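Local coordinates for protein CurD (Moorea producens 3L, PDB 5KP7) that is probably a hydroxymethylglutaryl-CoA synthase-like acyltransferase of the thiolase superfamily and binds 4'-phosphopantetheine, at residues Thr103-Gly108 with Lys113-Tyr118; Ser140-Leu145 with Cys355-Ser360. The protein carries 3 engineered substitutions. All blocks are in the same frame, centred on the assembly; numbering follows the deposited sequence.

Interaction 1 of 2, residues Thr103-Gly108 with Lys113-Tyr118; sequences TCSESG and KSMSTY
T103 and S105 meet M115 and S116 without any ring, carboxylate or amide side chain between them; hydroxyls, the methyl of T103 and the methionine side chain carry the contact, with some backbone of 107-108, and 222 Å² is buried. Its polar bond runs hydroxyl to hydroxyl: T103 OG1 donates to S116 OG over 2.8 Å. That oxygen of S116 is also hydrogen-bonded to the backbone carbonyl of F132, so a chain of two bonds leads from the threonine through the serine to the neighbouring strand. The two branches of T103 divide the work. With OG1 set beside the backbone N (chi1 -59°), CG2 is carried to the other flank, where it lies 4.0 Å from M115 CB, and the threonine and methionine side chains cross at about a right angle. These residues belong to a beta-alpha-beta unit, in which strand 98-104 leads through a loop into helix 115-123 and from there to the parallel strand 130-134. The backbone N of M115 is hydrogen-bonded to the carboxylate of E133. A bend at chi3 (-73°) brings the M115 methyl CE against S105, 3.6 Å from S105 CB, while G108 CA passes 4.0 Å from M115 CE. The hydroxyl of S105 closes an ST turn, S105 OG accepting from S107 N at 3.0 Å, and it is held further by T167 O and D168 OD1. Replacing T103 by an alanine removes both branches, which is likely to leave S116 OG without this donor and open a gap beside M115 CB. In 113-118, T117 OG1 reaches back to S114 O (2.8 Å), meeting it almost end-on to the carbonyl at 174°; T117 N shares the same acceptor.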
ATOM      1  N   THR A 103       4.602 -11.181 -11.202  1.00 19.16           N
ATOM      2  CA  THR A 103       3.613 -10.120 -11.076  1.00 19.51           C
ATOM      3  C   THR A 103       2.886 -10.313  -9.764  1.00 19.17           C
ATOM      4  O   THR A 103       2.427 -11.416  -9.464  1.00 19.77           O
ATOM      5  CB  THR A 103       2.647 -10.139 -12.265  1.00 20.23           C
ATOM      6  OG1 THR A 103       3.405  -9.972 -13.468  1.00 21.48           O
ATOM      7  CG2 THR A 103       1.672  -8.999 -12.164  1.00 21.04           C
ATOM      8  N   CYS A 104       2.781  -9.263  -8.979  1.00 18.65           N
ATOM      9  CA  CYS A 104       2.206  -9.310  -7.625  1.00 18.70           C
ATOM     10  C   CYS A 104       0.979  -8.458  -7.642  1.00 18.04           C
ATOM     11  O   CYS A 104       1.059  -7.242  -7.937  1.00 17.79           O
ATOM     12  CB  CYS A 104       3.229  -8.786  -6.618  1.00 19.30           C
ATOM     13  SG  CYS A 104       4.783  -9.731  -6.656  1.00 20.70           S
ATOM     14  N   SER A 105      -0.181  -9.047  -7.405  1.00 17.55           N
ATOM     15  CA  SER A 105      -1.425  -8.319  -7.663  1.00 17.83           C
ATOM     16  C   SER A 105      -2.604  -8.960  -6.918  1.00 17.87           C
ATOM     17  O   SER A 105      -2.566 -10.171  -6.645  1.00 17.67           O
ATOM     18  CB  SER A 105      -1.712  -8.274  -9.187  1.00 17.82           C
ATOM     19  OG  SER A 105      -2.798  -7.404  -9.475  1.00 18.07           O
ATOM     20  N   GLU A 106      -3.615  -8.148  -6.653  1.00 18.03           N
ATOM     21  CA  GLU A 106      -4.940  -8.614  -6.246  1.00 18.71           C
ATOM     22  C   GLU A 106      -5.998  -8.150  -7.251  1.00 18.66           C
ATOM     23  O   GLU A 106      -7.199  -8.159  -6.948  1.00 19.07           O
ATOM     24  CB  GLU A 106      -5.265  -8.244  -4.802  1.00 19.59           C
ATOM     25  CG  GLU A 106      -5.180  -6.758  -4.485  1.00 20.75           C
ATOM     26  CD  GLU A 106      -4.972  -6.527  -2.993  1.00 22.74           C
ATOM     27  OE1 GLU A 106      -3.815  -6.507  -2.530  1.00 24.07           O
ATOM     28  OE2 GLU A 106      -5.967  -6.373  -2.295  1.00 24.62           O
ATOM     29  N   SER A 107      -5.544  -7.812  -8.465  1.00 18.60           N
ATOM     30  CA  SER A 107      -6.369  -7.273  -9.550  1.00 18.73           C
ATOM     31  C   SER A 107      -6.216  -8.140 -10.779  1.00 19.19           C
ATOM     32  O   SER A 107      -6.202  -7.627 -11.938  1.00 19.21           O
ATOM     33  CB  SER A 107      -5.926  -5.803  -9.874  1.00 19.41           C
ATOM     34  OG  SER A 107      -5.967  -4.981  -8.756  1.00 20.42           O
ATOM     35  N   GLY A 108      -6.093  -9.453 -10.591  1.00 18.63           N
ATOM     36  CA  GLY A 108      -5.842 -10.376 -11.730  1.00 18.91           C
ATOM     37  C   GLY A 108      -6.949 -10.407 -12.755  1.00 19.10           C
ATOM     38  O   GLY A 108      -8.084  -9.991 -12.493  1.00 19.32           O
ATOM     39  N   LYS A 113      -4.121 -17.688 -16.166  1.00 20.27           N
ATOM     40  CA  LYS A 113      -3.094 -16.996 -16.957  1.00 20.72           C
ATOM     41  C   LYS A 113      -2.460 -15.884 -16.139  1.00 20.84           C
ATOM     42  O   LYS A 113      -3.152 -14.960 -15.710  1.00 21.27           O
ATOM     43  CB  LYS A 113      -3.711 -16.406 -18.199  1.00 21.33           C
ATOM     44  CG  LYS A 113      -2.687 -15.902 -19.205  1.00 22.14           C
ATOM     45  CD  LYS A 113      -3.402 -15.171 -20.362  1.00 23.01           C
ATOM     46  CE  LYS A 113      -2.463 -14.737 -21.482  1.00 23.59           C
ATOM     47  NZ  LYS A 113      -2.162 -15.830 -22.408  1.00 24.37           N
ATOM     48  N   SER A 114      -1.155 -15.942 -15.891  1.00 20.28           N
ATOM     49  CA  SER A 114      -0.456 -14.857 -15.195  1.00 20.21           C
ATOM     50  C   SER A 114      -0.317 -13.622 -16.085  1.00 19.97           C
ATOM     51  O   SER A 114      -0.084 -13.732 -17.310  1.00 20.16           O
ATOM     52  CB  SER A 114       0.924 -15.246 -14.649  1.00 21.02           C
ATOM     53  OG  SER A 114       1.898 -15.498 -15.656  1.00 22.41           O
ATOM     54  N   MET A 115      -0.382 -12.450 -15.469  1.00 19.51           N
ATOM     55  CA  MET A 115      -0.125 -11.199 -16.208  1.00 19.73           C
ATOM     56  C   MET A 115       1.320 -11.124 -16.690  1.00 19.56           C
ATOM     57  O   MET A 115       1.634 -10.385 -17.624  1.00 19.26           O
ATOM     58  CB  MET A 115      -0.513  -9.997 -15.334  1.00 20.23           C
ATOM     59  CG  MET A 115      -1.993  -9.946 -15.238  1.00 20.70           C
ATOM     60  SD  MET A 115      -2.685  -8.510 -14.362  1.00 22.82           S
ATOM     61  CE  MET A 115      -2.284  -8.918 -12.662  1.00 22.14           C
ATOM     62  N   SER A 116       2.195 -11.923 -16.074  1.00 19.02           N
ATOM     63  CA  SER A 116       3.593 -11.961 -16.453  1.00 19.21           C
ATOM     64  C   SER A 116       3.802 -12.295 -17.938  1.00 19.49           C
ATOM     65  O   SER A 116       4.767 -11.836 -18.528  1.00 19.76           O
ATOM     66  CB  SER A 116       4.338 -12.953 -15.572  1.00 19.21           C
ATOM     67  OG  SER A 116       4.252 -12.531 -14.207  1.00 19.55           O
ATOM     68  N   THR A 117       2.927 -13.120 -18.507  1.00 19.25           N
ATOM     69  CA  THR A 117       3.040 -13.484 -19.934  1.00 19.95           C
ATOM     70  C   THR A 117       2.891 -12.271 -20.870  1.00 19.82           C
ATOM     71  O   THR A 117       3.731 -12.038 -21.739  1.00 20.34           O
ATOM     72  CB  THR A 117       2.010 -14.570 -20.311  1.00 20.47           C
ATOM     73  OG1 THR A 117       0.672 -14.130 -20.021  1.00 21.09           O
ATOM     74  CG2 THR A 117       2.255 -15.831 -19.492  1.00 21.26           C
ATOM     75  N   TYR A 118       1.883 -11.446 -20.639  1.00 19.48           N
ATOM     76  CA  TYR A 118       1.715 -10.188 -21.387  1.00 19.97           C
ATOM     77  C   TYR A 118       2.852  -9.233 -21.141  1.00 20.08           C
ATOM     78  O   TYR A 118       3.345  -8.593 -22.054  1.00 20.70           O
ATOM     79  CB  TYR A 118       0.412  -9.503 -20.992  1.00 19.82           C
ATOM     80  CG  TYR A 118      -0.844 -10.163 -21.499  1.00 20.03           C
ATOM     81  CD1 TYR A 118      -1.167 -10.124 -22.852  1.00 20.85           C
ATOM     82  CD2 TYR A 118      -1.779 -10.683 -20.640  1.00 20.11           C
ATOM     83  CE1 TYR A 118      -2.348 -10.679 -23.325  1.00 20.97           C
ATOM     84  CE2 TYR A 118      -2.970 -11.243 -21.102  1.00 20.20           C
ATOM     85  CZ  TYR A 118      -3.238 -11.232 -22.466  1.00 20.90           C
ATOM     86  OH  TYR A 118      -4.428 -11.773 -22.926  1.00 21.90           O
TER

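Interaction 2 of 2, residues Ser140-Leu145 with Cys355-Ser360; sequences SGTAGL and CSEFYS
Helix 140-145 lies across strand 355-360 with their axes 9.1 Å apart at closest approach and an angle of 56° between their chain directions. The backbones come nearest at T142 and E357, whose CA atoms are 7.8 Å apart. From the strand, Y359 carries most of the contact. A chi1 of 57° places its CG between the backbone N and the carbonyl carbon, and the side chains of Y359 and T142 approach from opposite directions. T142 OG1 and Y359 OH are hydrogen-bonded at 2.9 Å, and either may give the proton. T142 CG2 closes up beside this bond, approaching the ring obliquely at 3.4 Å from Y359 CE1. L145 CD2, one helical turn on, also approaches obliquely, 3.9 Å from Y359 CE2; the two helix residues meet the CE1 and CE2 sides of the ring from the same side of its plane. E357 extends past the methyl of T142, its OE2 4.1 Å from T142 CG2, and the same oxygen is hydrogen-bonded to the hydroxyl of Y139. L326 and F327 of helix 325-336 add apolar cover to T142, L145 and Y359. A buried helix of the N-terminal family region packed on a strand of the C-terminal region, with a second helix alongside, is consistent with the central helical layer of the layered alpha-beta thiolase fold.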
ATOM      1  N   SER A 140       1.551  -9.194  -1.404  1.00 18.50           N
ATOM      2  CA  SER A 140       2.021  -9.822  -2.638  1.00 18.75           C
ATOM      3  C   SER A 140       3.377  -9.278  -3.088  1.00 18.68           C
ATOM      4  O   SER A 140       4.254 -10.037  -3.497  1.00 19.16           O
ATOM      5  CB  SER A 140       0.969  -9.635  -3.734  1.00 18.71           C
ATOM      6  OG  SER A 140       0.805  -8.262  -4.081  1.00 19.32           O
ATOM      7  N   GLY A 141       3.541  -7.955  -3.070  1.00 18.73           N
ATOM      8  CA  GLY A 141       4.800  -7.375  -3.531  1.00 18.87           C
ATOM      9  C   GLY A 141       6.013  -7.842  -2.742  1.00 19.18           C
ATOM     10  O   GLY A 141       7.051  -8.261  -3.288  1.00 19.03           O
ATOM     11  N   THR A 142       5.900  -7.760  -1.421  1.00 19.30           N
ATOM     12  CA  THR A 142       6.955  -8.236  -0.561  1.00 19.55           C
ATOM     13  C   THR A 142       7.252  -9.728  -0.793  1.00 19.67           C
ATOM     14  O   THR A 142       8.420 -10.117  -0.870  1.00 20.15           O
ATOM     15  CB  THR A 142       6.634  -7.931   0.912  1.00 19.99           C
ATOM     16  OG1 THR A 142       6.676  -6.505   1.077  1.00 20.41           O
ATOM     17  CG2 THR A 142       7.607  -8.602   1.853  1.00 20.41           C
ATOM     18  N   ALA A 143       6.230 -10.549  -0.874  1.00 19.30           N
ATOM     19  CA  ALA A 143       6.443 -11.962  -1.157  1.00 19.25           C
ATOM     20  C   ALA A 143       7.244 -12.165  -2.459  1.00 19.13           C
ATOM     21  O   ALA A 143       8.204 -12.964  -2.506  1.00 19.72           O
ATOM     22  CB  ALA A 143       5.120 -12.695  -1.190  1.00 19.22           C
ATOM     23  N   GLY A 144       6.877 -11.446  -3.522  1.00 18.79           N
ATOM     24  CA  GLY A 144       7.607 -11.514  -4.788  1.00 18.73           C
ATOM     25  C   GLY A 144       9.050 -11.076  -4.658  1.00 19.26           C
ATOM     26  O   GLY A 144       9.980 -11.732  -5.184  1.00 19.54           O
ATOM     27  N   LEU A 145       9.269  -9.974  -3.939  1.00 19.44           N
ATOM     28  CA  LEU A 145      10.619  -9.497  -3.729  1.00 20.02           C
ATOM     29  C   LEU A 145      11.463 -10.532  -2.975  1.00 20.29           C
ATOM     30  O   LEU A 145      12.606 -10.787  -3.328  1.00 20.23           O
ATOM     31  CB  LEU A 145      10.605  -8.172  -2.962  1.00 20.28           C
ATOM     32  CG  LEU A 145      11.966  -7.599  -2.539  1.00 21.09           C
ATOM     33  CD1 LEU A 145      12.958  -7.400  -3.686  1.00 21.57           C
ATOM     34  CD2 LEU A 145      11.746  -6.301  -1.767  1.00 21.60           C
ATOM     35  N   CYS A 355      -1.171 -11.760   6.143  1.00 19.87           N
ATOM     36  CA  CYS A 355       0.251 -12.081   6.331  1.00 20.20           C
ATOM     37  C   CYS A 355       1.022 -10.754   6.376  1.00 20.10           C
ATOM     38  O   CYS A 355       0.549  -9.734   5.871  1.00 20.03           O
ATOM     39  CB  CYS A 355       0.782 -13.021   5.241  1.00 20.45           C
ATOM     40  SG  CYS A 355       2.328 -13.843   5.702  1.00 21.76           S
ATOM     41  N   SER A 356       2.181 -10.758   7.004  1.00 20.07           N
ATOM     42  CA  SER A 356       2.975  -9.564   7.184  1.00 20.21           C
ATOM     43  C   SER A 356       4.449  -9.902   7.320  1.00 20.55           C
ATOM     44  O   SER A 356       4.805 -11.024   7.660  1.00 20.43           O
ATOM     45  CB  SER A 356       2.500  -8.789   8.417  1.00 20.51           C
ATOM     46  OG  SER A 356       2.842  -9.462   9.633  1.00 21.07           O
ATOM     47  N   GLU A 357       5.290  -8.900   7.077  1.00 20.53           N
ATOM     48  CA  GLU A 357       6.723  -9.069   7.163  1.00 21.23           C
ATOM     49  C   GLU A 357       7.407  -7.760   7.451  1.00 21.38           C
ATOM     50  O   GLU A 357       7.028  -6.727   6.902  1.00 21.24           O
ATOM     51  CB  GLU A 357       7.274  -9.687   5.870  1.00 21.41           C
ATOM     52  CG  GLU A 357       8.743 -10.038   5.893  1.00 22.39           C
ATOM     53  CD  GLU A 357       9.175 -11.081   4.872  1.00 22.74           C
ATOM     54  OE1 GLU A 357      10.402 -11.220   4.698  1.00 23.67           O
ATOM     55  OE2 GLU A 357       8.325 -11.817   4.300  1.00 22.90           O
ATOM     56  N   PHE A 358       8.412  -7.813   8.321  1.00 21.59           N
ATOM     57  CA  PHE A 358       9.308  -6.685   8.580  1.00 22.13           C
ATOM     58  C   PHE A 358      10.702  -7.064   8.106  1.00 22.48           C
ATOM     59  O   PHE A 358      11.195  -8.168   8.394  1.00 22.49           O
ATOM     60  CB  PHE A 358       9.327  -6.323  10.066  1.00 22.73           C
ATOM     61  CG  PHE A 358      10.110  -5.062  10.373  1.00 23.29           C
ATOM     62  CD1 PHE A 358      11.504  -5.078  10.504  1.00 23.97           C
ATOM     63  CD2 PHE A 358       9.457  -3.845  10.485  1.00 23.67           C
ATOM     64  CE1 PHE A 358      12.223  -3.904  10.753  1.00 24.43           C
ATOM     65  CE2 PHE A 358      10.165  -2.672  10.711  1.00 24.01           C
ATOM     66  CZ  PHE A 358      11.537  -2.707  10.869  1.00 24.24           C
ATOM     67  N   TYR A 359      11.330  -6.166   7.339  1.00 22.49           N
ATOM     68  CA  TYR A 359      12.637  -6.440   6.758  1.00 22.88           C
ATOM     69  C   TYR A 359      13.382  -5.135   6.552  1.00 23.02           C
ATOM     70  O   TYR A 359      12.843  -4.101   6.889  1.00 22.76           O
ATOM     71  CB  TYR A 359      12.502  -7.229   5.463  1.00 22.98           C
ATOM     72  CG  TYR A 359      11.648  -6.641   4.352  1.00 22.71           C
ATOM     73  CD1 TYR A 359      10.266  -6.630   4.421  1.00 22.78           C
ATOM     74  CD2 TYR A 359      12.228  -6.227   3.170  1.00 23.22           C
ATOM     75  CE1 TYR A 359       9.478  -6.156   3.365  1.00 22.24           C
ATOM     76  CE2 TYR A 359      11.443  -5.767   2.092  1.00 23.09           C
ATOM     77  CZ  TYR A 359      10.073  -5.765   2.193  1.00 22.69           C
ATOM     78  OH  TYR A 359       9.309  -5.342   1.104  1.00 23.05           O
ATOM     79  N   SER A 360      14.619  -5.180   6.052  1.00 23.20           N
ATOM     80  CA  SER A 360      15.415  -3.924   6.020  1.00 23.67           C
ATOM     81  C   SER A 360      16.504  -3.940   4.978  1.00 23.97           C
ATOM     82  O   SER A 360      16.868  -4.999   4.464  1.00 24.13           O
ATOM     83  CB  SER A 360      16.006  -3.639   7.412  1.00 24.36           C
ATOM     84  OG  SER A 360      16.911  -4.664   7.828  1.00 25.08           O
TER

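Overall arrangement
The two contacts lie about 17 Å apart, centre to centre, and reach the same mixed sheet. Strand 98-104 and helix 140-154 join them directly: C104 faces away from helix 115-123 and packs on the helix used by interaction 2, with C104 SG 3.2 Å from S140 O and C104 CB 3.7 Å from G141 N. Interaction 1 closes a short local connection, whereas interaction 2 brings together segments 210 residues apart. Interaction 1 is the nearer to the ligand pocket, though not in contact with it: the side chain of S107 is about 10 Å from that of N320, a phosphopantetheine-binding residue, and about 13 Å from the bound 4'-phosphopantetheine. Interaction 2 lies away from the annotated binding residues.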